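Local coordinates for protein PA0821 (Pseudomonas aeruginosa, PDB 7DRG) that probably acts as the immunity protein that neutralises a putative VRR-NUC domain-containing effector of the type VI secretion system, at residues Cys59-Glu64 against Ala170-Pro175; Leu146-Pro151 against Gln164-Phe169; Leu293-Lys298 against Leu331-Ser336; Asp284-Pro289 against Pro339-Lys344. All blocks are in the same frame, centred on the assembly; numbering follows the deposited sequence.

Interaction 1 (Cys59-Glu64 against Ala170-Pro175); sequences CQCFDE and ARRLEP
The guanidinium of Arg172 carries Gln60 on one face and meets Glu64 and Cys61 at its edge. Over the face sits Gln60 CG, 3.3 Å from Arg172 NE and displaced toward the rim of the flat group; the chain of Gln60 reaches there because CG stands anti to the backbone N (chi1 175°) and the side chain then bends, crossing the arginine at about a right angle. At the edge, Glu64 offers a single oxygen to both terminal nitrogens: OE1 lies 2.7 Å from Arg172 NH1 and equally 2.7 Å from Arg172 NH2. Both bonds stay within 3° of the guanidinium plane, yet the carboxylate stands almost perpendicular to that plane. This is therefore an end-on salt bridge forked onto one atom, not the side-by-side pairing that uses two oxygens. NH1 makes a second, longer bond, to Cys61 SG at 3.6 Å. The two edge partners and the methylene above together limit rotation of the guanidinium. Beside this polar cluster the contact turns apolar, where Leu173 CD1 comes to 4.3 Å from Cys61 SG, and Leu173 also touches Leu58 of helix 52-69. Helices 52-69 and 161-173 thus sit side by side, and Phe62 and Ala170 lead from them to strands beneath, the layering of helices over antiparallel strands seen in alpha+beta folds.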
loop_
_atom_site.group_PDB
_atom_site.type_symbol
_atom_site.label_atom_id
_atom_site.label_comp_id
_atom_site.label_asym_id
_atom_site.label_seq_id
_atom_site.Cartn_x
_atom_site.Cartn_y
_atom_site.Cartn_z
ATOM N N CYS B 59 13.317 -32.862 -15.573
ATOM C CA CYS B 59 12.176 -33.524 -16.183
ATOM C C CYS B 59 11.438 -34.392 -15.181
ATOM O O CYS B 59 10.210 -34.512 -15.268
ATOM C CB CYS B 59 12.627 -34.358 -17.375
ATOM S SG CYS B 59 13.096 -33.318 -18.769
ATOM N N GLN B 60 12.163 -35.016 -14.242
ATOM C CA GLN B 60 11.494 -35.767 -13.185
ATOM C C GLN B 60 10.735 -34.832 -12.253
ATOM O O GLN B 60 9.625 -35.158 -11.814
ATOM C CB GLN B 60 12.514 -36.616 -12.419
ATOM C CG GLN B 60 11.955 -37.367 -11.208
ATOM C CD GLN B 60 10.947 -38.458 -11.540
ATOM O OE1 GLN B 60 10.960 -39.043 -12.622
ATOM N NE2 GLN B 60 10.070 -38.749 -10.584
ATOM N N CYS B 61 11.296 -33.647 -11.978
ATOM C CA CYS B 61 10.548 -32.634 -11.235
ATOM C C CYS B 61 9.243 -32.295 -11.941
ATOM O O CYS B 61 8.180 -32.216 -11.307
ATOM C CB CYS B 61 11.379 -31.366 -11.053
ATOM S SG CYS B 61 12.835 -31.509 -10.006
ATOM N N PHE B 62 9.302 -32.081 -13.260
ATOM C CA PHE B 62 8.088 -31.725 -13.979
ATOM C C PHE B 62 7.081 -32.868 -13.975
ATOM O O PHE B 62 5.874 -32.624 -13.865
ATOM C CB PHE B 62 8.409 -31.290 -15.410
ATOM C CG PHE B 62 7.210 -30.771 -16.151
ATOM C CD1 PHE B 62 6.553 -29.636 -15.701
ATOM C CD2 PHE B 62 6.728 -31.415 -17.278
ATOM C CE1 PHE B 62 5.437 -29.147 -16.357
ATOM C CE2 PHE B 62 5.608 -30.921 -17.944
ATOM C CZ PHE B 62 4.970 -29.784 -17.480
ATOM N N ASP B 63 7.544 -34.121 -14.098
ATOM C CA ASP B 63 6.617 -35.251 -14.020
ATOM C C ASP B 63 5.842 -35.231 -12.706
ATOM O O ASP B 63 4.624 -35.432 -12.684
ATOM C CB ASP B 63 7.372 -36.574 -14.147
ATOM C CG ASP B 63 7.845 -36.870 -15.560
ATOM O OD1 ASP B 63 7.334 -36.258 -16.524
ATOM O OD2 ASP B 63 8.723 -37.754 -15.695
ATOM N N GLU B 64 6.552 -35.000 -11.599
ATOM C CA GLU B 64 5.930 -34.913 -10.278
ATOM C C GLU B 64 4.916 -33.779 -10.211
ATOM O O GLU B 64 3.817 -33.934 -9.665
ATOM C CB GLU B 64 7.005 -34.693 -9.225
ATOM C CG GLU B 64 7.520 -35.905 -8.549
ATOM C CD GLU B 64 8.234 -35.535 -7.270
ATOM O OE1 GLU B 64 9.409 -35.124 -7.349
ATOM O OE2 GLU B 64 7.605 -35.628 -6.193
ATOM N N ALA B 170 14.507 -30.240 -4.237
ATOM C CA ALA B 170 15.783 -29.906 -3.617
ATOM C C ALA B 170 16.714 -31.105 -3.634
ATOM O O ALA B 170 17.914 -30.975 -3.907
ATOM C CB ALA B 170 15.558 -29.433 -2.181
ATOM N N ARG B 171 16.162 -32.282 -3.350
ATOM C CA ARG B 171 16.951 -33.504 -3.306
ATOM C C ARG B 171 17.611 -33.797 -4.651
ATOM O O ARG B 171 18.771 -34.225 -4.697
ATOM C CB ARG B 171 16.045 -34.653 -2.867
ATOM C CG ARG B 171 16.735 -35.934 -2.501
ATOM C CD ARG B 171 15.987 -36.583 -1.345
ATOM N NE ARG B 171 14.532 -36.526 -1.513
ATOM C CZ ARG B 171 13.669 -36.569 -0.504
ATOM N NH1 ARG B 171 14.115 -36.656 0.746
ATOM N NH2 ARG B 171 12.361 -36.517 -0.734
ATOM N N ARG B 172 16.908 -33.542 -5.749
ATOM C CA ARG B 172 17.483 -33.857 -7.080
ATOM C C ARG B 172 18.381 -32.749 -7.626
ATOM O O ARG B 172 19.255 -33.081 -8.380
ATOM C CB ARG B 172 16.463 -33.914 -8.218
ATOM C CG ARG B 172 15.103 -34.467 -7.901
ATOM C CD ARG B 172 14.425 -34.991 -9.134
ATOM N NE ARG B 172 13.496 -35.991 -8.691
ATOM C CZ ARG B 172 12.263 -35.735 -8.324
ATOM N NH1 ARG B 172 11.806 -34.507 -8.386
ATOM N NH2 ARG B 172 11.481 -36.698 -7.902
ATOM N N LEU B 173 18.118 -31.487 -7.291
ATOM C CA LEU B 173 18.844 -30.404 -7.930
ATOM C C LEU B 173 20.010 -29.898 -7.098
ATOM O O LEU B 173 20.832 -29.134 -7.625
ATOM C CB LEU B 173 17.891 -29.237 -8.235
ATOM C CG LEU B 173 16.732 -29.586 -9.175
ATOM C CD1 LEU B 173 15.782 -28.403 -9.318
ATOM C CD2 LEU B 173 17.258 -30.013 -10.543
ATOM N N GLU B 174 20.099 -30.302 -5.827
ATOM C CA GLU B 174 21.103 -29.837 -4.872
ATOM C C GLU B 174 21.329 -28.324 -5.006
ATOM O O GLU B 174 22.425 -27.882 -5.355
ATOM C CB GLU B 174 22.410 -30.606 -5.025
ATOM C CG GLU B 174 22.199 -32.118 -4.876
ATOM C CD GLU B 174 23.420 -32.853 -4.351
ATOM O OE1 GLU B 174 24.500 -32.728 -4.966
ATOM O OE2 GLU B 174 23.290 -33.559 -3.320
ATOM N N PRO B 175 20.305 -27.518 -4.727
ATOM C CA PRO B 175 20.379 -26.081 -5.010
ATOM C C PRO B 175 21.346 -25.362 -4.086
ATOM O O PRO B 175 21.712 -25.847 -3.012
ATOM C CB PRO B 175 18.941 -25.594 -4.772
ATOM C CG PRO B 175 18.098 -26.847 -4.724
ATOM C CD PRO B 175 18.996 -27.902 -4.171
#

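Interaction 2 (Leu146-Pro151 against Gln164-Phe169); sequences LEFSVP and QLFIDF
Phe148 and Phe169 form the dense centre of this contact, an edge-to-face pair with ring centroids 4.7 Å apart and planes at 58°. The CE2 corner of Phe169 rests over the middle of the Phe148 ring, 3.6 Å above its plane. Phe148 projects into this site because its CG lies between the backbone N and carbonyl carbon (chi1 71°), and two helix residues enclose the ring further: Leu165 CB is 3.8 Å from Phe148 CE2, while Phe166 CD1 is 4.0 Å from Phe148 CE1. Two residues earlier in the strand, Leu146 CD2 reaches Phe169 CD2 at 3.8 Å. Alternate strand residues therefore face the helix, and helix 161-173 runs back almost antiparallel to strand 144-151: the short segments have axes 10.6 Å apart and directions differing by 165°, a helix layered on antiparallel strands. Strand 34-46 joins the same layer, with Leu44 touching both Phe166 and Phe169. Packing thins toward the end of the strand, where the side chain of Val150 comes no nearer than 4.9 Å to the helix segment. The far, partly exposed side of the helix is polar, and there Gln164 NE2 donates to Asp168 OD1 at 3.0 Å, approaching from above the carboxylate plane.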
loop_
_atom_site.group_PDB
_atom_site.type_symbol
_atom_site.label_atom_id
_atom_site.label_comp_id
_atom_site.label_asym_id
_atom_site.label_seq_id
_atom_site.Cartn_x
_atom_site.Cartn_y
_atom_site.Cartn_z
ATOM N N LEU B 146 14.709 -22.669 -10.867
ATOM C CA LEU B 146 13.425 -23.339 -11.033
ATOM C C LEU B 146 12.432 -22.681 -10.091
ATOM O O LEU B 146 12.691 -22.593 -8.887
ATOM C CB LEU B 146 13.518 -24.835 -10.710
ATOM C CG LEU B 146 12.183 -25.579 -10.635
ATOM C CD1 LEU B 146 11.442 -25.536 -11.967
ATOM C CD2 LEU B 146 12.391 -27.027 -10.214
ATOM N N GLU B 147 11.301 -22.235 -10.629
ATOM C CA GLU B 147 10.212 -21.702 -9.818
ATOM C C GLU B 147 8.944 -22.471 -10.134
ATOM O O GLU B 147 8.679 -22.794 -11.294
ATOM C CB GLU B 147 9.957 -20.214 -10.079
ATOM C CG GLU B 147 11.045 -19.284 -9.635
ATOM C CD GLU B 147 10.520 -17.873 -9.448
ATOM O OE1 GLU B 147 10.486 -17.412 -8.296
ATOM O OE2 GLU B 147 10.118 -17.234 -10.452
ATOM N N PHE B 148 8.153 -22.756 -9.107
ATOM C CA PHE B 148 6.923 -23.490 -9.337
ATOM C C PHE B 148 5.921 -23.097 -8.269
ATOM O O PHE B 148 6.289 -22.625 -7.192
ATOM C CB PHE B 148 7.166 -25.008 -9.347
ATOM C CG PHE B 148 7.492 -25.573 -8.002
ATOM C CD1 PHE B 148 8.741 -25.388 -7.446
ATOM C CD2 PHE B 148 6.535 -26.273 -7.284
ATOM C CE1 PHE B 148 9.039 -25.909 -6.186
ATOM C CE2 PHE B 148 6.821 -26.795 -6.026
ATOM C CZ PHE B 148 8.082 -26.607 -5.482
ATOM N N SER B 149 4.640 -23.266 -8.580
ATOM C CA SER B 149 3.642 -22.806 -7.632
ATOM C C SER B 149 2.359 -23.604 -7.766
ATOM O O SER B 149 2.060 -24.176 -8.816
ATOM C CB SER B 149 3.340 -21.314 -7.826
ATOM O OG SER B 149 2.598 -21.102 -9.019
ATOM N N VAL B 150 1.591 -23.598 -6.680
ATOM C CA VAL B 150 0.238 -24.149 -6.654
ATOM C C VAL B 150 -0.698 -23.105 -6.056
ATOM O O VAL B 150 -0.255 -22.178 -5.359
ATOM C CB VAL B 150 0.172 -25.462 -5.839
ATOM C CG1 VAL B 150 1.158 -26.509 -6.379
ATOM C CG2 VAL B 150 0.411 -25.178 -4.345
ATOM N N PRO B 151 -2.005 -23.245 -6.287
ATOM C CA PRO B 151 -2.968 -22.309 -5.694
ATOM C C PRO B 151 -3.056 -22.465 -4.186
ATOM O O PRO B 151 -2.785 -23.528 -3.627
ATOM C CB PRO B 151 -4.300 -22.693 -6.354
ATOM C CG PRO B 151 -3.931 -23.499 -7.554
ATOM C CD PRO B 151 -2.643 -24.167 -7.241
ATOM N N GLN B 164 6.044 -31.636 -0.235
ATOM C CA GLN B 164 6.720 -32.811 -0.773
ATOM C C GLN B 164 7.458 -32.488 -2.069
ATOM O O GLN B 164 8.580 -32.958 -2.286
ATOM C CB GLN B 164 5.708 -33.935 -1.003
ATOM C CG GLN B 164 6.349 -35.258 -1.382
ATOM C CD GLN B 164 7.069 -35.903 -0.212
ATOM O OE1 GLN B 164 6.443 -36.285 0.783
ATOM N NE2 GLN B 164 8.389 -36.012 -0.313
ATOM N N LEU B 165 6.845 -31.687 -2.942
ATOM C CA LEU B 165 7.521 -31.289 -4.176
ATOM C C LEU B 165 8.790 -30.507 -3.872
ATOM O O LEU B 165 9.842 -30.751 -4.474
ATOM C CB LEU B 165 6.590 -30.453 -5.061
ATOM C CG LEU B 165 5.342 -31.100 -5.649
ATOM C CD1 LEU B 165 4.565 -30.056 -6.450
ATOM C CD2 LEU B 165 5.699 -32.303 -6.519
ATOM N N PHE B 166 8.704 -29.539 -2.951
ATOM C CA PHE B 166 9.860 -28.694 -2.667
ATOM C C PHE B 166 11.036 -29.524 -2.162
ATOM O O PHE B 166 12.178 -29.329 -2.600
ATOM C CB PHE B 166 9.479 -27.599 -1.661
ATOM C CG PHE B 166 10.490 -26.498 -1.557
ATOM C CD1 PHE B 166 10.482 -25.453 -2.466
ATOM C CD2 PHE B 166 11.446 -26.501 -0.553
ATOM C CE1 PHE B 166 11.420 -24.439 -2.375
ATOM C CE2 PHE B 166 12.378 -25.490 -0.459
ATOM C CZ PHE B 166 12.361 -24.453 -1.373
ATOM N N ILE B 167 10.771 -30.473 -1.264
ATOM C CA ILE B 167 11.835 -31.338 -0.766
ATOM C C ILE B 167 12.342 -32.261 -1.870
ATOM O O ILE B 167 13.553 -32.446 -2.032
ATOM C CB ILE B 167 11.345 -32.134 0.454
ATOM C CG1 ILE B 167 10.792 -31.199 1.535
ATOM C CG2 ILE B 167 12.469 -33.009 0.991
ATOM C CD1 ILE B 167 11.719 -30.080 1.920
ATOM N N ASP B 168 11.428 -32.870 -2.631
ATOM C CA ASP B 168 11.838 -33.763 -3.713
ATOM C C ASP B 168 12.698 -33.032 -4.731
ATOM O O ASP B 168 13.699 -33.577 -5.214
ATOM C CB ASP B 168 10.617 -34.370 -4.403
ATOM C CG ASP B 168 9.968 -35.485 -3.583
ATOM O OD1 ASP B 168 10.492 -35.820 -2.508
ATOM O OD2 ASP B 168 8.919 -36.016 -4.010
ATOM N N PHE B 169 12.326 -31.792 -5.067
ATOM C CA PHE B 169 13.095 -31.042 -6.058
ATOM C C PHE B 169 14.461 -30.657 -5.504
ATOM O O PHE B 169 15.470 -30.715 -6.218
ATOM C CB PHE B 169 12.349 -29.766 -6.491
ATOM C CG PHE B 169 11.036 -29.998 -7.205
ATOM C CD1 PHE B 169 10.551 -31.265 -7.464
ATOM C CD2 PHE B 169 10.290 -28.901 -7.633
ATOM C CE1 PHE B 169 9.347 -31.449 -8.113
ATOM C CE2 PHE B 169 9.083 -29.077 -8.286
ATOM C CZ PHE B 169 8.612 -30.344 -8.534
#

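Interaction 3 (Leu293-Lys298 against Leu331-Ser336); sequences LNHALK and LDVEDS
Asn294 ND2 donates to Asp332 OD1 over 2.7 Å, and the bond is nearly straight (162°), with the acceptor almost exactly in the amide plane. Asp332 OD1 also forms a salt bridge with Arg301. CG of Asn294 is anti to the backbone N (chi1 175°), which turns the amide from helix 288-297 toward the loop. Two waters extend this grip to the backbone of Leu331: one donates to Asn294 OD1 and accepts from Leu331 N, the other accepts from Asn294 ND2 and donates to Leu331 O, its oxygen 2.7 Å from Leu331 O. A third water joins His295 ND1, Lys298 NZ and Val333 N, lying in the plane of the imidazole and 2.8 Å from Lys298 NZ. Lys298 NZ stays 4.6 Å from Asp332 OD1, beyond a salt bridge but close enough to add positive potential. Farther out, Asp335 OD1 approaches the ring edge 3.1 Å from His295 CE1, its carboxylate nearly perpendicular to the imidazole. The apolar share is small: Leu331 CB packs 3.7 Å from Asn294 CG, and Val333 turns to Ile338 and Trp341 of the next helix. Arg301, Lys298 and the amide N-H would probably favour an ionised Asp332. The loop is joined to the helix chiefly by hydrogen bonds and ordered water, with little hydrophobic contact.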
loop_
_atom_site.group_PDB
_atom_site.type_symbol
_atom_site.label_atom_id
_atom_site.label_comp_id
_atom_site.label_asym_id
_atom_site.label_seq_id
_atom_site.Cartn_x
_atom_site.Cartn_y
_atom_site.Cartn_z
ATOM N N LEU B 293 13.171 -17.050 12.443
ATOM C CA LEU B 293 14.126 -17.618 11.502
ATOM C C LEU B 293 14.994 -16.536 10.872
ATOM O O LEU B 293 16.203 -16.729 10.698
ATOM C CB LEU B 293 13.396 -18.414 10.424
ATOM C CG LEU B 293 14.331 -19.082 9.415
ATOM C CD1 LEU B 293 15.278 -20.067 10.096
ATOM C CD2 LEU B 293 13.522 -19.786 8.365
ATOM N N ASN B 294 14.396 -15.396 10.511
ATOM C CA ASN B 294 15.180 -14.305 9.944
ATOM C C ASN B 294 16.245 -13.831 10.923
ATOM O O ASN B 294 17.362 -13.492 10.517
ATOM C CB ASN B 294 14.253 -13.155 9.539
ATOM C CG ASN B 294 15.004 -11.922 9.058
ATOM O OD1 ASN B 294 15.368 -11.816 7.886
ATOM N ND2 ASN B 294 15.212 -10.967 9.964
ATOM N N HIS B 295 15.917 -13.805 12.218
ATOM C CA HIS B 295 16.903 -13.415 13.222
ATOM C C HIS B 295 18.088 -14.376 13.234
ATOM O O HIS B 295 19.245 -13.948 13.322
ATOM C CB HIS B 295 16.237 -13.350 14.596
ATOM C CG HIS B 295 17.095 -12.727 15.653
ATOM N ND1 HIS B 295 17.307 -11.368 15.733
ATOM C CD2 HIS B 295 17.797 -13.280 16.671
ATOM C CE1 HIS B 295 18.101 -11.109 16.756
ATOM N NE2 HIS B 295 18.412 -12.252 17.343
ATOM N N ALA B 296 17.817 -15.679 13.125
ATOM C CA ALA B 296 18.887 -16.674 13.148
ATOM C C ALA B 296 19.761 -16.621 11.899
ATOM O O ALA B 296 20.946 -16.969 11.963
ATOM C CB ALA B 296 18.298 -18.078 13.301
ATOM N N LEU B 297 19.209 -16.200 10.761
ATOM C CA LEU B 297 19.912 -16.280 9.488
ATOM C C LEU B 297 20.353 -14.936 8.925
ATOM O O LEU B 297 21.004 -14.915 7.879
ATOM C CB LEU B 297 19.037 -16.993 8.450
ATOM C CG LEU B 297 18.676 -18.445 8.762
ATOM C CD1 LEU B 297 17.894 -19.060 7.605
ATOM C CD2 LEU B 297 19.928 -19.259 9.056
ATOM N N LYS B 298 20.031 -13.814 9.570
ATOM C CA LYS B 298 20.329 -12.538 8.926
ATOM C C LYS B 298 21.824 -12.280 8.793
ATOM O O LYS B 298 22.223 -11.420 7.999
ATOM C CB LYS B 298 19.651 -11.392 9.672
ATOM C CG LYS B 298 20.081 -11.207 11.107
ATOM C CD LYS B 298 19.199 -10.148 11.748
ATOM C CE LYS B 298 19.704 -9.730 13.113
ATOM N NZ LYS B 298 18.803 -8.701 13.697
ATOM N N LEU B 331 11.872 -8.083 8.163
ATOM C CA LEU B 331 11.569 -8.943 9.296
ATOM C C LEU B 331 12.477 -8.711 10.501
ATOM O O LEU B 331 12.273 -9.346 11.545
ATOM C CB LEU B 331 11.650 -10.412 8.857
ATOM C CG LEU B 331 10.690 -10.862 7.749
ATOM C CD1 LEU B 331 11.092 -12.235 7.190
ATOM C CD2 LEU B 331 9.279 -10.916 8.287
ATOM N N ASP B 332 13.470 -7.828 10.385
ATOM C CA ASP B 332 14.446 -7.632 11.454
ATOM C C ASP B 332 13.795 -7.076 12.716
ATOM O O ASP B 332 12.910 -6.218 12.655
ATOM C CB ASP B 332 15.550 -6.676 10.999
ATOM C CG ASP B 332 16.516 -7.307 10.019
ATOM O OD1 ASP B 332 16.415 -8.527 9.770
ATOM O OD2 ASP B 332 17.388 -6.575 9.504
ATOM N N VAL B 333 14.259 -7.565 13.869
ATOM C CA VAL B 333 13.845 -7.085 15.183
ATOM C C VAL B 333 15.093 -6.920 16.047
ATOM O O VAL B 333 16.180 -7.380 15.700
ATOM C CB VAL B 333 12.835 -8.032 15.869
ATOM C CG1 VAL B 333 11.560 -8.166 15.045
ATOM C CG2 VAL B 333 13.464 -9.390 16.114
ATOM N N GLU B 334 14.924 -6.248 17.187
ATOM C CA GLU B 334 16.021 -6.104 18.140
ATOM C C GLU B 334 16.220 -7.394 18.926
ATOM O O GLU B 334 15.258 -8.106 19.228
ATOM C CB GLU B 334 15.755 -4.949 19.113
ATOM C CG GLU B 334 15.575 -3.587 18.457
ATOM C CD GLU B 334 16.744 -3.198 17.575
ATOM O OE1 GLU B 334 17.896 -3.553 17.911
ATOM O OE2 GLU B 334 16.509 -2.542 16.536
ATOM N N ASP B 335 17.485 -7.684 19.258
ATOM C CA ASP B 335 17.820 -8.877 20.036
ATOM C C ASP B 335 16.983 -8.979 21.304
ATOM O O ASP B 335 16.557 -10.073 21.692
ATOM C CB ASP B 335 19.306 -8.875 20.404
ATOM C CG ASP B 335 20.212 -9.045 19.207
ATOM O OD1 ASP B 335 19.744 -8.832 18.069
ATOM O OD2 ASP B 335 21.395 -9.398 19.404
ATOM N N SER B 336 16.746 -7.847 21.966
ATOM C CA SER B 336 16.042 -7.851 23.242
ATOM C C SER B 336 14.586 -8.278 23.110
ATOM O O SER B 336 13.979 -8.676 24.109
ATOM C CB SER B 336 16.123 -6.465 23.882
ATOM O OG SER B 336 15.624 -5.471 23.006
HETATM O O HOH W 1 13.996 -9.356 6.830
HETATM O O HOH W 2 14.033 -11.153 12.632
HETATM O O HOH W 3 16.215 -9.729 13.645
#

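Interaction 4 (Asp284-Pro289 against Pro339-Lys344); sequences DSRPAP and PRWCDK
An Asx turn at Asp284, just ahead of the N-terminus of helix 288-297, forms the surface against which Trp341 of helix 338-348 is set. Asp284 OD1 accepts twice from Arg286: the backbone N of Arg286, 3.0 Å away, meets the anti lone pair of OD1, while NE at 2.7 Å comes from the syn side, leaving the carboxylate firmly oriented. The six-membered ring of Trp341 enters edge-first. Its CZ2 lies 3.6 Å from Asp284 OD2, its CZ3 is 3.5 Å from Arg286 O near the ring plane, and its CE3 meets Ala288 CB at 3.8 Å. The carboxylate and indole planes are 75° apart, so no stacking occurs between them. A water donates to both Asp284 O and Arg286 O and accepts from Lys344 NZ at 3.0 Å; Lys344 has a salt bridge with Asp281 as well. Pro287 is the N-cap residue that follows, and the whole is an Asx turn leading into a helix start, packed against the tryptophan of a second helix.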
loop_
_atom_site.group_PDB
_atom_site.type_symbol
_atom_site.label_atom_id
_atom_site.label_comp_id
_atom_site.label_asym_id
_atom_site.label_seq_id
_atom_site.Cartn_x
_atom_site.Cartn_y
_atom_site.Cartn_z
ATOM N N ASP B 284 1.313 -6.730 15.242
ATOM C CA ASP B 284 2.506 -6.666 14.409
ATOM C C ASP B 284 2.262 -7.468 13.138
ATOM O O ASP B 284 1.834 -8.623 13.207
ATOM C CB ASP B 284 3.721 -7.210 15.169
ATOM C CG ASP B 284 5.033 -6.745 14.578
ATOM O OD1 ASP B 284 5.273 -6.992 13.376
ATOM O OD2 ASP B 284 5.821 -6.118 15.314
ATOM N N SER B 285 2.533 -6.854 11.985
ATOM C CA SER B 285 2.281 -7.500 10.701
ATOM C C SER B 285 3.315 -8.561 10.337
ATOM O O SER B 285 3.131 -9.255 9.332
ATOM C CB SER B 285 2.239 -6.452 9.596
ATOM O OG SER B 285 3.506 -5.836 9.474
ATOM N N ARG B 286 4.393 -8.693 11.101
ATOM C CA ARG B 286 5.447 -9.664 10.789
ATOM C C ARG B 286 5.099 -11.035 11.368
ATOM O O ARG B 286 4.813 -11.136 12.569
ATOM C CB ARG B 286 6.784 -9.190 11.344
ATOM C CG ARG B 286 7.224 -7.843 10.783
ATOM C CD ARG B 286 8.352 -7.191 11.602
ATOM N NE ARG B 286 7.881 -6.695 12.899
ATOM C CZ ARG B 286 8.593 -5.888 13.689
ATOM N NH1 ARG B 286 9.802 -5.488 13.309
ATOM N NH2 ARG B 286 8.102 -5.475 14.857
ATOM N N PRO B 287 5.133 -12.104 10.566
ATOM C CA PRO B 287 4.824 -13.444 11.100
ATOM C C PRO B 287 5.870 -13.895 12.111
ATOM O O PRO B 287 7.071 -13.860 11.832
ATOM C CB PRO B 287 4.838 -14.341 9.854
ATOM C CG PRO B 287 4.731 -13.405 8.685
ATOM C CD PRO B 287 5.394 -12.132 9.115
ATOM N N ALA B 288 5.405 -14.337 13.283
ATOM C CA ALA B 288 6.333 -14.753 14.331
ATOM C C ALA B 288 7.316 -15.837 13.891
ATOM O O ALA B 288 8.512 -15.710 14.212
ATOM C CB ALA B 288 5.553 -15.209 15.577
ATOM N N PRO B 289 6.918 -16.903 13.186
ATOM C CA PRO B 289 7.934 -17.898 12.806
ATOM C C PRO B 289 8.979 -17.323 11.860
ATOM O O PRO B 289 10.162 -17.674 11.962
ATOM C CB PRO B 289 7.111 -19.026 12.161
ATOM C CG PRO B 289 5.711 -18.815 12.648
ATOM C CD PRO B 289 5.563 -17.331 12.787
ATOM N N PRO B 339 12.760 -12.948 23.111
ATOM C CA PRO B 339 11.906 -13.724 24.029
ATOM C C PRO B 339 10.424 -13.430 23.875
ATOM O O PRO B 339 9.607 -14.354 23.967
ATOM C CB PRO B 339 12.435 -13.322 25.414
ATOM C CG PRO B 339 13.881 -13.039 25.166
ATOM C CD PRO B 339 13.876 -12.311 23.836
ATOM N N ARG B 340 10.053 -12.172 23.619
ATOM C CA ARG B 340 8.642 -11.857 23.408
ATOM C C ARG B 340 8.114 -12.542 22.151
ATOM O O ARG B 340 6.967 -13.007 22.123
ATOM C CB ARG B 340 8.431 -10.346 23.324
ATOM C CG ARG B 340 6.975 -9.967 23.088
ATOM C CD ARG B 340 6.738 -8.460 23.090
ATOM N NE ARG B 340 7.397 -7.776 21.979
ATOM C CZ ARG B 340 6.991 -7.829 20.713
ATOM N NH1 ARG B 340 5.929 -8.549 20.379
ATOM N NH2 ARG B 340 7.657 -7.168 19.777
ATOM N N TRP B 341 8.941 -12.624 21.105
ATOM C CA TRP B 341 8.528 -13.324 19.890
ATOM C C TRP B 341 8.434 -14.829 20.122
ATOM O O TRP B 341 7.559 -15.494 19.552
ATOM C CB TRP B 341 9.489 -13.002 18.741
ATOM C CG TRP B 341 9.256 -11.640 18.148
ATOM C CD1 TRP B 341 9.956 -10.496 18.409
ATOM C CD2 TRP B 341 8.239 -11.282 17.203
ATOM N NE1 TRP B 341 9.439 -9.447 17.681
ATOM C CE2 TRP B 341 8.386 -9.906 16.931
ATOM C CE3 TRP B 341 7.222 -11.993 16.559
ATOM C CZ2 TRP B 341 7.556 -9.229 16.046
ATOM C CZ3 TRP B 341 6.398 -11.321 15.677
ATOM C CH2 TRP B 341 6.568 -9.949 15.428
ATOM N N CYS B 342 9.323 -15.384 20.956
ATOM C CA CYS B 342 9.210 -16.787 21.350
ATOM C C CYS B 342 7.900 -17.052 22.080
ATOM O O CYS B 342 7.279 -18.106 21.892
ATOM C CB CYS B 342 10.384 -17.187 22.247
ATOM S SG CYS B 342 12.021 -16.949 21.520
ATOM N N ASP B 343 7.487 -16.125 22.949
ATOM C CA ASP B 343 6.229 -16.296 23.671
ATOM C C ASP B 343 5.039 -16.204 22.727
ATOM O O ASP B 343 4.068 -16.959 22.864
ATOM C CB ASP B 343 6.098 -15.247 24.777
ATOM C CG ASP B 343 7.022 -15.507 25.960
ATOM O OD1 ASP B 343 7.368 -16.677 26.220
ATOM O OD2 ASP B 343 7.385 -14.524 26.644
ATOM N N LYS B 344 5.097 -15.285 21.760
ATOM C CA LYS B 344 4.002 -15.145 20.809
ATOM C C LYS B 344 3.859 -16.401 19.956
ATOM O O LYS B 344 2.739 -16.844 19.668
ATOM C CB LYS B 344 4.229 -13.911 19.932
ATOM C CG LYS B 344 2.986 -13.451 19.197
ATOM C CD LYS B 344 2.862 -11.931 19.157
ATOM C CE LYS B 344 3.872 -11.305 18.216
ATOM N NZ LYS B 344 3.287 -10.137 17.497
HETATM O O HOH W 4 3.041 -10.836 14.621
HETATM O O HOH W 5 6.128 -6.157 18.085
#

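In the fold
Interactions 1 and 2 share helix 161-173, and their centres lie 9 Å apart. Interaction 2 is nested within the chain loop that interaction 1 closes, and the two touch through Leu173 CD1 and Leu146 CD2 at 3.8 Å. Glu64 OE2 and Asp168 OD2 also approach to 2.6 Å, which is consistent with a proton shared between the carboxylates. Interactions 3 and 4 form a second pair, 11 Å between centres, both using helix 288-297; Val333 CG1 is 3.6 Å from Trp341 NE1, and Arg286 NH1 comes 3.3 Å from Asp332 O. The pairs do not touch: even interactions 2 and 3, the closest across them, have centres 26 Å apart and nearest atoms about 11 Å apart.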